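PDB 3S99: purine-binding protein BAB2_0673 from Brucella melitensis biovar Abortus, which binds adenine and probably other purines such as guanine, and may deliver them to an ABC-type uptake system. Local coordinates for residues A[140-145]-A[295-300]; A[247-252]-A[288-293]; A[145-150]-A[208-213]; A[221-226]-A[240-245]. All coordinates share one frame; numbering follows the deposited sequence.

Contact 1: A[140-145]-A[295-300]; sequences GVIAAK and DDVKKL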
loop_
_atom_site.group_PDB
_atom_site.type_symbol
_atom_site.label_atom_id
_atom_site.label_comp_id
_atom_site.label_asym_id
_atom_site.label_seq_id
_atom_site.Cartn_x
_atom_site.Cartn_y
_atom_site.Cartn_z
ATOM N N GLY A 140 9.518 -9.808 3.529
ATOM C CA GLY A 140 10.646 -9.814 4.441
ATOM C C GLY A 140 11.209 -11.219 4.556
ATOM O O GLY A 140 12.430 -11.423 4.532
ATOM N N VAL A 141 10.311 -12.199 4.654
ATOM C CA VAL A 141 10.718 -13.605 4.681
ATOM C C VAL A 141 11.549 -13.909 3.428
ATOM O O VAL A 141 12.630 -14.491 3.510
ATOM C CB VAL A 141 9.507 -14.538 4.774
ATOM C CG1 VAL A 141 9.939 -15.995 4.578
ATOM C CG2 VAL A 141 8.793 -14.346 6.134
ATOM N N ILE A 142 11.037 -13.508 2.271
ATOM C CA ILE A 142 11.713 -13.778 0.998
ATOM C C ILE A 142 13.058 -13.072 0.977
ATOM O O ILE A 142 14.061 -13.668 0.595
ATOM C CB ILE A 142 10.870 -13.320 -0.232
ATOM C CG1 ILE A 142 9.565 -14.156 -0.350
ATOM C CG2 ILE A 142 11.678 -13.449 -1.493
ATOM C CD1 ILE A 142 8.425 -13.458 -1.149
ATOM N N ALA A 143 13.071 -11.807 1.389
ATOM C CA ALA A 143 14.277 -11.017 1.373
ATOM C C ALA A 143 15.380 -11.663 2.201
ATOM O O ALA A 143 16.527 -11.708 1.776
ATOM C CB ALA A 143 14.010 -9.598 1.859
ATOM N N ALA A 144 15.030 -12.157 3.379
ATOM C CA ALA A 144 16.006 -12.815 4.255
ATOM C C ALA A 144 16.527 -14.145 3.693
ATOM O O ALA A 144 17.685 -14.493 3.918
ATOM C CB ALA A 144 15.446 -12.996 5.625
ATOM N N LYS A 145 15.688 -14.886 2.962
ATOM C CA LYS A 145 16.172 -16.057 2.232
ATOM C C LYS A 145 17.028 -15.701 1.040
ATOM O O LYS A 145 17.955 -16.437 0.772
ATOM C CB LYS A 145 15.045 -16.981 1.764
ATOM C CG LYS A 145 14.261 -17.618 2.891
ATOM C CD LYS A 145 15.112 -18.575 3.688
ATOM C CE LYS A 145 14.292 -19.442 4.644
ATOM N NZ LYS A 145 15.179 -20.208 5.595
ATOM N N ASP A 295 12.695 -22.852 -5.611
ATOM C CA ASP A 295 11.411 -23.463 -5.298
ATOM C C ASP A 295 11.072 -23.519 -3.800
ATOM O O ASP A 295 9.889 -23.460 -3.433
ATOM C CB ASP A 295 11.318 -24.879 -5.879
ATOM C CG ASP A 295 11.093 -24.884 -7.386
ATOM O OD1 ASP A 295 10.935 -23.794 -7.987
ATOM O OD2 ASP A 295 11.066 -25.984 -7.963
ATOM N N ASP A 296 12.084 -23.660 -2.942
ATOM C CA ASP A 296 11.807 -23.756 -1.510
ATOM C C ASP A 296 11.436 -22.406 -0.948
ATOM O O ASP A 296 10.699 -22.337 0.024
ATOM C CB ASP A 296 12.964 -24.370 -0.704
ATOM C CG ASP A 296 14.182 -23.481 -0.656
ATOM O OD1 ASP A 296 14.355 -22.724 0.333
ATOM O OD2 ASP A 296 14.958 -23.514 -1.631
ATOM N N VAL A 297 11.958 -21.338 -1.552
ATOM C CA VAL A 297 11.615 -19.980 -1.125
ATOM C C VAL A 297 10.181 -19.640 -1.553
ATOM O O VAL A 297 9.419 -19.054 -0.773
ATOM C CB VAL A 297 12.610 -18.946 -1.624
ATOM C CG1 VAL A 297 12.241 -17.551 -1.088
ATOM C CG2 VAL A 297 14.007 -19.319 -1.163
ATOM N N LYS A 298 9.801 -20.051 -2.768
ATOM C CA LYS A 298 8.402 -19.951 -3.221
ATOM C C LYS A 298 7.448 -20.765 -2.318
ATOM O O LYS A 298 6.388 -20.287 -1.928
ATOM C CB LYS A 298 8.313 -20.409 -4.693
ATOM C CG LYS A 298 6.923 -20.623 -5.235
ATOM C CD LYS A 298 6.941 -20.891 -6.754
ATOM C CE LYS A 298 5.788 -21.807 -7.158
ATOM N NZ LYS A 298 5.337 -21.612 -8.571
ATOM N N LYS A 299 7.821 -21.983 -1.950
ATOM C CA LYS A 299 6.994 -22.795 -1.071
ATOM C C LYS A 299 6.778 -22.104 0.277
ATOM O O LYS A 299 5.679 -22.097 0.806
ATOM C CB LYS A 299 7.624 -24.179 -0.874
ATOM C CG LYS A 299 6.858 -25.059 0.099
ATOM C CD LYS A 299 7.355 -26.496 0.137
ATOM C CE LYS A 299 7.051 -27.094 1.514
ATOM N NZ LYS A 299 7.305 -28.530 1.584
ATOM N N LEU A 300 7.827 -21.484 0.807
ATOM C CA LEU A 300 7.742 -20.797 2.088
ATOM C C LEU A 300 6.932 -19.518 1.982
ATOM O O LEU A 300 6.133 -19.211 2.869
ATOM C CB LEU A 300 9.150 -20.535 2.653
ATOM C CG LEU A 300 9.183 -19.730 3.962
ATOM C CD1 LEU A 300 8.368 -20.469 5.041
ATOM C CD2 LEU A 300 10.625 -19.483 4.390
#
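Two helices on the outside of the second lobe, in this type I periplasmic binding protein-like fold, pack here almost antiparallel, with V141, I142 and K145 of one set against V297 and L300 of the other. The axes of these short segments approach to 10.0 Å and run 159° apart. No hydrogen bond links the two segments; what joins them is methyl and methylene contact. V297 loses the most surface to the other segment. Both its methyls touch K145 CB, CG2 at 3.9 Å, and CG1 also reaches I142 CG2 at 4.2 Å. One turn further along 295-300, L300 leans across with CG anti to the backbone N (chi1 176°). That carries CD2 to V141 CG1 at 3.6 Å, the two side chains crossing at about a right angle. K145 bends at its second torsion (chi2 -66°), and the rest of the chain then runs out over the same leucine, with CE 3.7 Å from L300 CD2. The aliphatic part of the lysine thus covers one side of the apolar contact while its ammonium group stays outside. K145 NZ and D296 OD1 are 5.9 Å apart, too far to touch, though some weak attraction is plausible. Helix 132-146 is the inner of the two: I142 and A143 lie on F233 of strand 231-236, and A143 and A144 also meet helix 161-175. Helix 295-310 packs on the V141, I142 and K145 side of it as an outer layer.

Contact 2: A[247-252]-A[288-293]; sequences QLTAVV and APFTNM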
loop_
_atom_site.group_PDB
_atom_site.type_symbol
_atom_site.label_atom_id
_atom_site.label_comp_id
_atom_site.label_asym_id
_atom_site.label_seq_id
_atom_site.Cartn_x
_atom_site.Cartn_y
_atom_site.Cartn_z
ATOM N N GLN A 247 12.145 -9.086 -10.393
ATOM C CA GLN A 247 11.069 -8.990 -9.418
ATOM C C GLN A 247 10.862 -10.339 -8.751
ATOM O O GLN A 247 10.717 -11.363 -9.427
ATOM C CB GLN A 247 9.747 -8.490 -9.992
ATOM C CG GLN A 247 8.702 -8.241 -8.855
ATOM C CD GLN A 247 7.321 -7.889 -9.362
ATOM O OE1 GLN A 247 6.969 -6.716 -9.433
ATOM N NE2 GLN A 247 6.516 -8.911 -9.699
ATOM N N LEU A 248 10.811 -10.333 -7.425
ATOM C CA LEU A 248 10.587 -11.557 -6.633
ATOM C C LEU A 248 9.094 -11.800 -6.430
ATOM O O LEU A 248 8.614 -12.917 -6.522
ATOM C CB LEU A 248 11.285 -11.419 -5.296
ATOM C CG LEU A 248 12.817 -11.311 -5.371
ATOM C CD1 LEU A 248 13.407 -10.701 -4.113
ATOM C CD2 LEU A 248 13.440 -12.688 -5.643
ATOM N N THR A 249 8.370 -10.732 -6.138
ATOM C CA THR A 249 6.921 -10.727 -6.035
ATOM C C THR A 249 6.525 -9.275 -5.797
ATOM O O THR A 249 7.352 -8.368 -5.926
ATOM C CB THR A 249 6.377 -11.652 -4.878
ATOM O OG1 THR A 249 4.947 -11.653 -4.887
ATOM C CG2 THR A 249 6.887 -11.210 -3.504
ATOM N N ALA A 250 5.270 -9.059 -5.440
ATOM C CA ALA A 250 4.761 -7.726 -5.170
ATOM C C ALA A 250 3.533 -7.837 -4.277
ATOM O O ALA A 250 2.811 -8.790 -4.374
ATOM C CB ALA A 250 4.400 -7.009 -6.463
ATOM N N VAL A 251 3.313 -6.836 -3.427
ATOM C CA VAL A 251 2.085 -6.703 -2.660
ATOM C C VAL A 251 1.036 -5.985 -3.523
ATOM O O VAL A 251 1.145 -4.793 -3.748
ATOM C CB VAL A 251 2.355 -5.907 -1.386
ATOM C CG1 VAL A 251 1.089 -5.849 -0.474
ATOM C CG2 VAL A 251 3.527 -6.534 -0.611
ATOM N N VAL A 252 0.017 -6.723 -3.988
ATOM C CA VAL A 252 -0.899 -6.243 -4.993
ATOM C C VAL A 252 -2.180 -5.820 -4.296
ATOM O O VAL A 252 -2.692 -6.523 -3.438
ATOM C CB VAL A 252 -1.208 -7.300 -6.074
ATOM C CG1 VAL A 252 -2.308 -6.799 -7.073
ATOM C CG2 VAL A 252 0.077 -7.691 -6.844
ATOM N N ALA A 288 1.672 -11.009 -5.655
ATOM C CA ALA A 288 1.918 -11.361 -7.048
ATOM C C ALA A 288 2.560 -12.745 -7.123
ATOM O O ALA A 288 2.975 -13.272 -6.098
ATOM C CB ALA A 288 2.817 -10.334 -7.682
ATOM N N PRO A 289 2.616 -13.367 -8.330
ATOM C CA PRO A 289 3.329 -14.632 -8.355
ATOM C C PRO A 289 4.754 -14.496 -7.822
ATOM O O PRO A 289 5.349 -13.424 -7.902
ATOM C CB PRO A 289 3.317 -15.027 -9.835
ATOM C CG PRO A 289 2.027 -14.424 -10.354
ATOM C CD PRO A 289 1.909 -13.104 -9.594
ATOM N N PHE A 290 5.255 -15.601 -7.284
ATOM C CA PHE A 290 6.588 -15.702 -6.729
ATOM C C PHE A 290 7.561 -16.164 -7.812
ATOM O O PHE A 290 7.506 -17.302 -8.262
ATOM C CB PHE A 290 6.566 -16.682 -5.546
ATOM C CG PHE A 290 5.586 -16.302 -4.468
ATOM C CD1 PHE A 290 5.714 -15.093 -3.806
ATOM C CD2 PHE A 290 4.525 -17.141 -4.127
ATOM C CE1 PHE A 290 4.818 -14.724 -2.818
ATOM C CE2 PHE A 290 3.644 -16.795 -3.129
ATOM C CZ PHE A 290 3.785 -15.594 -2.461
ATOM N N THR A 291 8.443 -15.255 -8.234
ATOM C CA THR A 291 9.284 -15.481 -9.385
ATOM C C THR A 291 10.746 -15.272 -9.031
ATOM O O THR A 291 11.072 -14.641 -8.030
ATOM C CB THR A 291 8.939 -14.493 -10.543
ATOM O OG1 THR A 291 8.912 -13.150 -10.049
ATOM C CG2 THR A 291 7.579 -14.838 -11.227
ATOM N N ASN A 292 11.629 -15.817 -9.854
ATOM C CA ASN A 292 13.048 -15.485 -9.757
ATOM C C ASN A 292 13.635 -15.829 -8.410
ATOM O O ASN A 292 14.431 -15.061 -7.868
ATOM C CB ASN A 292 13.264 -13.998 -10.062
ATOM C CG ASN A 292 12.868 -13.652 -11.465
ATOM O OD1 ASN A 292 13.392 -14.229 -12.410
ATOM N ND2 ASN A 292 11.929 -12.721 -11.622
ATOM N N MET A 293 13.255 -16.991 -7.881
ATOM C CA MET A 293 13.714 -17.433 -6.571
ATOM C C MET A 293 13.664 -18.957 -6.569
ATOM O O MET A 293 12.972 -19.528 -7.408
ATOM C CB MET A 293 12.812 -16.841 -5.475
ATOM C CG MET A 293 11.451 -17.476 -5.406
ATOM S SD MET A 293 10.301 -16.850 -4.175
ATOM C CE MET A 293 10.038 -15.197 -4.879
HETATM O O HOH W 1 6.548 -11.692 -9.623
#
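A288 and L248 give up the most surface here, with T249 between them. A288 N donates a straight bond (170°) to A250 O at 2.8 Å, in the carbonyl plane, and its CB fits against A250 CB and V252 CG2, each 3.9 Å away. L248 works at the other end: its O takes T291 N at 2.9 Å, while CB meets M293 CE at 4.0 Å as the methionine, bent at its last torsion, curls back over the strand. T249 OG1 lies anti to its own backbone N (chi1 -177°) and donates to A288 O at 2.8 Å from well above the carbonyl plane. T249 and F290 lie side by side, pointing the same way, the threonine CB meeting the ring obliquely. Beyond these, Q247 O is gripped from opposite faces of its plane by N292 ND2 at 2.9 Å and T291 OG1 at 2.6 Å. A water accepts from Q247 NE2 and donates to P289 O and T291 OG1; the glutamine amide is also held by D238 and M239. The segment 288-293 thus prolongs the antiparallel pairing of strand 285-287 as an irregular edge to strand 247-253. On its other side that strand pairs with 231-236, helix 132-146 packs against L248 and T249, and F290 reaches helix 295-310.

Contact 3: A[145-150]-A[208-213]; sequences KMSKKG and GVDIIT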
loop_
_atom_site.group_PDB
_atom_site.type_symbol
_atom_site.label_atom_id
_atom_site.label_comp_id
_atom_site.label_asym_id
_atom_site.label_seq_id
_atom_site.Cartn_x
_atom_site.Cartn_y
_atom_site.Cartn_z
ATOM N N LYS A 145 15.688 -14.886 2.962
ATOM C CA LYS A 145 16.172 -16.057 2.232
ATOM C C LYS A 145 17.028 -15.701 1.040
ATOM O O LYS A 145 17.955 -16.437 0.772
ATOM C CB LYS A 145 15.045 -16.981 1.764
ATOM C CG LYS A 145 14.261 -17.618 2.891
ATOM C CD LYS A 145 15.112 -18.575 3.688
ATOM C CE LYS A 145 14.292 -19.442 4.644
ATOM N NZ LYS A 145 15.179 -20.208 5.595
ATOM N N MET A 146 16.746 -14.590 0.338
ATOM C CA MET A 146 17.452 -14.275 -0.890
ATOM C C MET A 146 18.752 -13.465 -0.704
ATOM O O MET A 146 19.742 -13.682 -1.415
ATOM C CB MET A 146 16.532 -13.529 -1.858
ATOM C CG MET A 146 15.283 -14.339 -2.340
ATOM S SD MET A 146 15.664 -15.854 -3.246
ATOM C CE MET A 146 16.560 -15.142 -4.639
ATOM N N SER A 147 18.746 -12.510 0.218
ATOM C CA SER A 147 19.861 -11.589 0.335
ATOM C C SER A 147 21.047 -12.321 0.971
ATOM O O SER A 147 20.963 -12.761 2.101
ATOM C CB SER A 147 19.464 -10.400 1.207
ATOM O OG SER A 147 20.578 -9.592 1.507
ATOM N N LYS A 148 22.151 -12.417 0.248
ATOM C CA LYS A 148 23.359 -13.037 0.783
ATOM C C LYS A 148 24.032 -12.131 1.837
ATOM O O LYS A 148 24.593 -12.617 2.806
ATOM C CB LYS A 148 24.314 -13.368 -0.356
ATOM C CG LYS A 148 23.729 -14.368 -1.374
ATOM C CD LYS A 148 24.398 -14.240 -2.762
ATOM C CE LYS A 148 24.282 -15.558 -3.558
ATOM N NZ LYS A 148 25.184 -15.576 -4.751
ATOM N N LYS A 149 23.913 -10.819 1.672
ATOM C CA LYS A 149 24.470 -9.842 2.616
ATOM C C LYS A 149 23.585 -9.630 3.823
ATOM O O LYS A 149 24.052 -9.158 4.876
ATOM C CB LYS A 149 24.658 -8.486 1.919
ATOM C CG LYS A 149 25.795 -8.457 0.903
ATOM C CD LYS A 149 25.877 -7.092 0.198
ATOM C CE LYS A 149 27.023 -7.054 -0.777
ATOM N NZ LYS A 149 27.134 -5.763 -1.554
ATOM N N GLY A 150 22.303 -9.950 3.683
ATOM C CA GLY A 150 21.347 -9.632 4.726
ATOM C C GLY A 150 21.033 -8.139 4.826
ATOM O O GLY A 150 20.794 -7.623 5.914
ATOM N N GLY A 208 25.535 -0.764 -1.445
ATOM C CA GLY A 208 25.768 -2.209 -1.280
ATOM C C GLY A 208 24.575 -3.094 -0.931
ATOM O O GLY A 208 24.779 -4.273 -0.621
ATOM N N VAL A 209 23.347 -2.559 -0.942
ATOM C CA VAL A 209 22.174 -3.403 -0.635
ATOM C C VAL A 209 21.988 -4.392 -1.773
ATOM O O VAL A 209 22.344 -4.094 -2.896
ATOM C CB VAL A 209 20.850 -2.617 -0.420
ATOM C CG1 VAL A 209 21.038 -1.485 0.621
ATOM C CG2 VAL A 209 20.270 -2.103 -1.744
ATOM N N ASP A 210 21.442 -5.569 -1.490
ATOM C CA ASP A 210 21.213 -6.509 -2.581
ATOM C C ASP A 210 19.738 -6.872 -2.803
ATOM O O ASP A 210 19.428 -7.720 -3.639
ATOM C CB ASP A 210 22.168 -7.715 -2.466
ATOM C CG ASP A 210 21.975 -8.519 -1.195
ATOM O OD1 ASP A 210 21.042 -8.227 -0.425
ATOM O OD2 ASP A 210 22.761 -9.457 -0.977
ATOM N N ILE A 211 18.837 -6.171 -2.102
ATOM C CA ILE A 211 17.390 -6.226 -2.338
ATOM C C ILE A 211 16.822 -4.793 -2.306
ATOM O O ILE A 211 17.254 -3.983 -1.496
ATOM C CB ILE A 211 16.652 -7.100 -1.248
ATOM C CG1 ILE A 211 17.167 -8.554 -1.243
ATOM C CG2 ILE A 211 15.128 -7.121 -1.486
ATOM C CD1 ILE A 211 16.501 -9.467 -2.287
ATOM N N ILE A 212 15.873 -4.479 -3.188
ATOM C CA ILE A 212 15.209 -3.152 -3.210
ATOM C C ILE A 212 13.717 -3.305 -2.982
ATOM O O ILE A 212 13.059 -4.205 -3.529
ATOM C CB ILE A 212 15.445 -2.398 -4.524
ATOM C CG1 ILE A 212 16.892 -1.899 -4.626
ATOM C CG2 ILE A 212 14.463 -1.230 -4.667
ATOM C CD1 ILE A 212 17.326 -0.890 -3.540
ATOM N N THR A 213 13.187 -2.449 -2.138
ATOM C CA THR A 213 11.771 -2.408 -1.924
ATOM C C THR A 213 11.368 -0.980 -1.625
ATOM O O THR A 213 12.211 -0.155 -1.210
ATOM C CB THR A 213 11.383 -3.325 -0.721
ATOM O OG1 THR A 213 9.960 -3.514 -0.708
ATOM C CG2 THR A 213 11.822 -2.706 0.553
#
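S147 OG is the polar atom gripped from several sides: it donates to D210 OD1 and accepts from I151 N and, weakly, from G150 N. The modelled distance from S147 OG to D210 OD1, 2.4 Å, is very short and its exact value doubtful. The serine stands just past the end of helix 132-146, in the loop leading into strand 151-156, and the contact joins that loop to the start of the parallel neighbour 211-214. S147 CB also rests on I211 CG1 at 3.8 Å. D210 holds CG between its backbone N and carbonyl carbon (chi1 62°), which turns the carboxylate toward the 147-149 turn. There OD2 receives K149 N at 3.2 Å on its syn side, nearly straight at 167°. The lysine chain, extended beyond CG, crosses the aspartate obliquely, and NZ donates to G208 O at 2.9 Å. G208 has positive phi and closes a Schellman motif after helix 194-206, so K149 ties one helix exit to another. Beside these polar groups M146 CB meets I211 CD1 at 4.1 Å. For the aspartate's charge, the sound bond is K149 N to OD2; the hydroxyl's share is less certain, and K149 NZ, 5.8 Å from D210 OD2, probably adds a longer-range attraction.

Contact 4: A[221-226]-A[240-245]; sequences AIQVAH and IKFAPD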
loop_
_atom_site.group_PDB
_atom_site.type_symbol
_atom_site.label_atom_id
_atom_site.label_comp_id
_atom_site.label_asym_id
_atom_site.label_seq_id
_atom_site.Cartn_x
_atom_site.Cartn_y
_atom_site.Cartn_z
ATOM N N ALA A 221 12.191 2.860 -9.277
ATOM C CA ALA A 221 13.225 2.111 -8.528
ATOM C C ALA A 221 13.415 0.691 -9.032
ATOM O O ALA A 221 14.555 0.227 -9.119
ATOM C CB ALA A 221 12.956 2.106 -7.029
ATOM N N ILE A 222 12.326 0.003 -9.384
ATOM C CA ILE A 222 12.455 -1.381 -9.829
ATOM C C ILE A 222 13.159 -1.520 -11.163
ATOM O O ILE A 222 13.839 -2.508 -11.383
ATOM C CB ILE A 222 11.090 -2.152 -9.870
ATOM C CG1 ILE A 222 11.353 -3.657 -9.697
ATOM C CG2 ILE A 222 10.291 -1.831 -11.125
ATOM C CD1 ILE A 222 10.125 -4.524 -9.516
ATOM N N GLN A 223 13.006 -0.533 -12.045
ATOM C CA GLN A 223 13.753 -0.527 -13.301
ATOM C C GLN A 223 15.219 -0.251 -13.021
ATOM O O GLN A 223 16.077 -0.847 -13.664
ATOM C CB GLN A 223 13.204 0.513 -14.298
ATOM C CG GLN A 223 11.813 0.162 -14.868
ATOM C CD GLN A 223 11.310 1.188 -15.885
ATOM O OE1 GLN A 223 10.467 2.034 -15.570
ATOM N NE2 GLN A 223 11.826 1.116 -17.097
ATOM N N VAL A 224 15.519 0.656 -12.088
ATOM C CA VAL A 224 16.926 0.887 -11.722
ATOM C C VAL A 224 17.526 -0.416 -11.200
ATOM O O VAL A 224 18.609 -0.840 -11.637
ATOM C CB VAL A 224 17.088 1.958 -10.638
ATOM C CG1 VAL A 224 18.499 1.915 -10.080
ATOM C CG2 VAL A 224 16.731 3.387 -11.193
ATOM N N ALA A 225 16.817 -1.053 -10.262
ATOM C CA ALA A 225 17.276 -2.326 -9.713
ATOM C C ALA A 225 17.474 -3.340 -10.845
ATOM O O ALA A 225 18.494 -4.016 -10.897
ATOM C CB ALA A 225 16.291 -2.856 -8.659
ATOM N N HIS A 226 16.523 -3.421 -11.767
ATOM C CA HIS A 226 16.637 -4.386 -12.851
ATOM C C HIS A 226 17.858 -4.052 -13.700
ATOM O O HIS A 226 18.658 -4.931 -13.983
ATOM C CB HIS A 226 15.395 -4.406 -13.744
ATOM C CG HIS A 226 15.514 -5.342 -14.904
ATOM N ND1 HIS A 226 15.676 -4.908 -16.202
ATOM C CD2 HIS A 226 15.553 -6.696 -14.954
ATOM C CE1 HIS A 226 15.776 -5.953 -17.006
ATOM N NE2 HIS A 226 15.716 -7.052 -16.273
ATOM N N ILE A 240 6.219 -7.018 -12.742
ATOM C CA ILE A 240 7.088 -7.995 -13.390
ATOM C C ILE A 240 7.562 -7.529 -14.785
ATOM O O ILE A 240 8.742 -7.714 -15.110
ATOM C CB ILE A 240 6.399 -9.388 -13.495
ATOM C CG1 ILE A 240 7.380 -10.488 -13.950
ATOM C CG2 ILE A 240 5.178 -9.333 -14.432
ATOM C CD1 ILE A 240 8.423 -10.905 -12.942
ATOM N N LYS A 241 6.669 -6.912 -15.577
ATOM C CA LYS A 241 7.027 -6.508 -16.949
ATOM C C LYS A 241 8.196 -5.522 -16.972
ATOM O O LYS A 241 8.946 -5.492 -17.941
ATOM C CB LYS A 241 5.832 -5.912 -17.717
ATOM N N PHE A 242 8.369 -4.755 -15.890
ATOM C CA PHE A 242 9.480 -3.802 -15.775
ATOM C C PHE A 242 10.761 -4.404 -15.170
ATOM O O PHE A 242 11.784 -3.730 -15.078
ATOM C CB PHE A 242 9.009 -2.590 -14.949
ATOM C CG PHE A 242 7.874 -1.864 -15.574
ATOM C CD1 PHE A 242 8.101 -0.885 -16.530
ATOM C CD2 PHE A 242 6.573 -2.185 -15.246
ATOM C CE1 PHE A 242 7.050 -0.215 -17.107
ATOM C CE2 PHE A 242 5.515 -1.530 -15.821
ATOM C CZ PHE A 242 5.742 -0.552 -16.753
ATOM N N ALA A 243 10.704 -5.669 -14.748
ATOM C CA ALA A 243 11.817 -6.309 -14.061
ATOM C C ALA A 243 11.630 -7.827 -14.159
ATOM O O ALA A 243 11.503 -8.493 -13.135
ATOM C CB ALA A 243 11.870 -5.854 -12.580
ATOM N N PRO A 244 11.597 -8.363 -15.393
ATOM C CA PRO A 244 11.136 -9.727 -15.637
ATOM C C PRO A 244 11.973 -10.791 -14.948
ATOM O O PRO A 244 11.430 -11.782 -14.508
ATOM C CB PRO A 244 11.224 -9.890 -17.173
ATOM C CG PRO A 244 11.530 -8.559 -17.730
ATOM C CD PRO A 244 12.068 -7.698 -16.622
ATOM N N ASP A 245 13.279 -10.595 -14.870
ATOM C CA ASP A 245 14.131 -11.559 -14.218
ATOM C C ASP A 245 14.559 -11.134 -12.813
ATOM O O ASP A 245 15.314 -11.862 -12.173
ATOM C CB ASP A 245 15.350 -11.917 -15.089
ATOM C CG ASP A 245 16.238 -10.725 -15.405
ATOM O OD1 ASP A 245 15.819 -9.565 -15.238
ATOM O OD2 ASP A 245 17.374 -10.960 -15.849
#
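F242, closing the 3-10 turn of 240-242, is the first residue of its segment to press on helix 220-227. Its CB meets I222 CG2 at 4.1 Å, the side chains crossing at about a right angle, and its ring lies at a slant beside Q223, with CD1 3.9 Å from the glutamine's CD. Q223, extended beyond CG, brings its amide to the ring, the planes 50° apart. Elsewhere the same ring meets that of F40. A243 follows, its N bonded back to I240 O at 2.9 Å, which finishes the turn. Its CB tucks into the helix face against I222 CG1 at 3.7 Å, with I222 CD1 close by. Helix 220-227 is the crossover of a beta-alpha-beta unit between the parallel strands 211-214 and 231-236, in the Rossmann-like second lobe; 240-245 belongs to the next connection, from 231-236 to its parallel neighbour 247-253, which makes do with a 3-10 turn. P244 comes next and lays CD over one face of the H226 ring, a CH-pi contact 4.0 Å from the centroid and 25° off the normal. H226 is swung out to meet it, CG lying anti to the backbone N (chi1 177°). D245 is last: its OD1 sits at the edge of the imidazole, 2.7 Å from H226 NE2, in a weak, bent hydrogen bond, and the position of that oxygen is doubtful.

In the fold
All four contacts lie in the lobe built on the mixed sheet, and contact 2 touches each of the others. Its centre is about 10 Å from that of contact 1, where I142 CD1 packs on T249 CG2 at 3.6 Å. Toward contact 3, L248 CD1 meets I211 CD1 at 3.8 Å, and M146 sits beside M293. Toward contact 4, N292 ND2 probably bonds to P244 O at 3.1 Å. Contacts 1 and 3 share K145 near the end of helix 132-146. Two contacts approach the purine site: V252 of contact 2, about 12 Å between its side chain and the bound adenine, and I222 of contact 4, its side chain about 12 Å from that of adenine-binding D217.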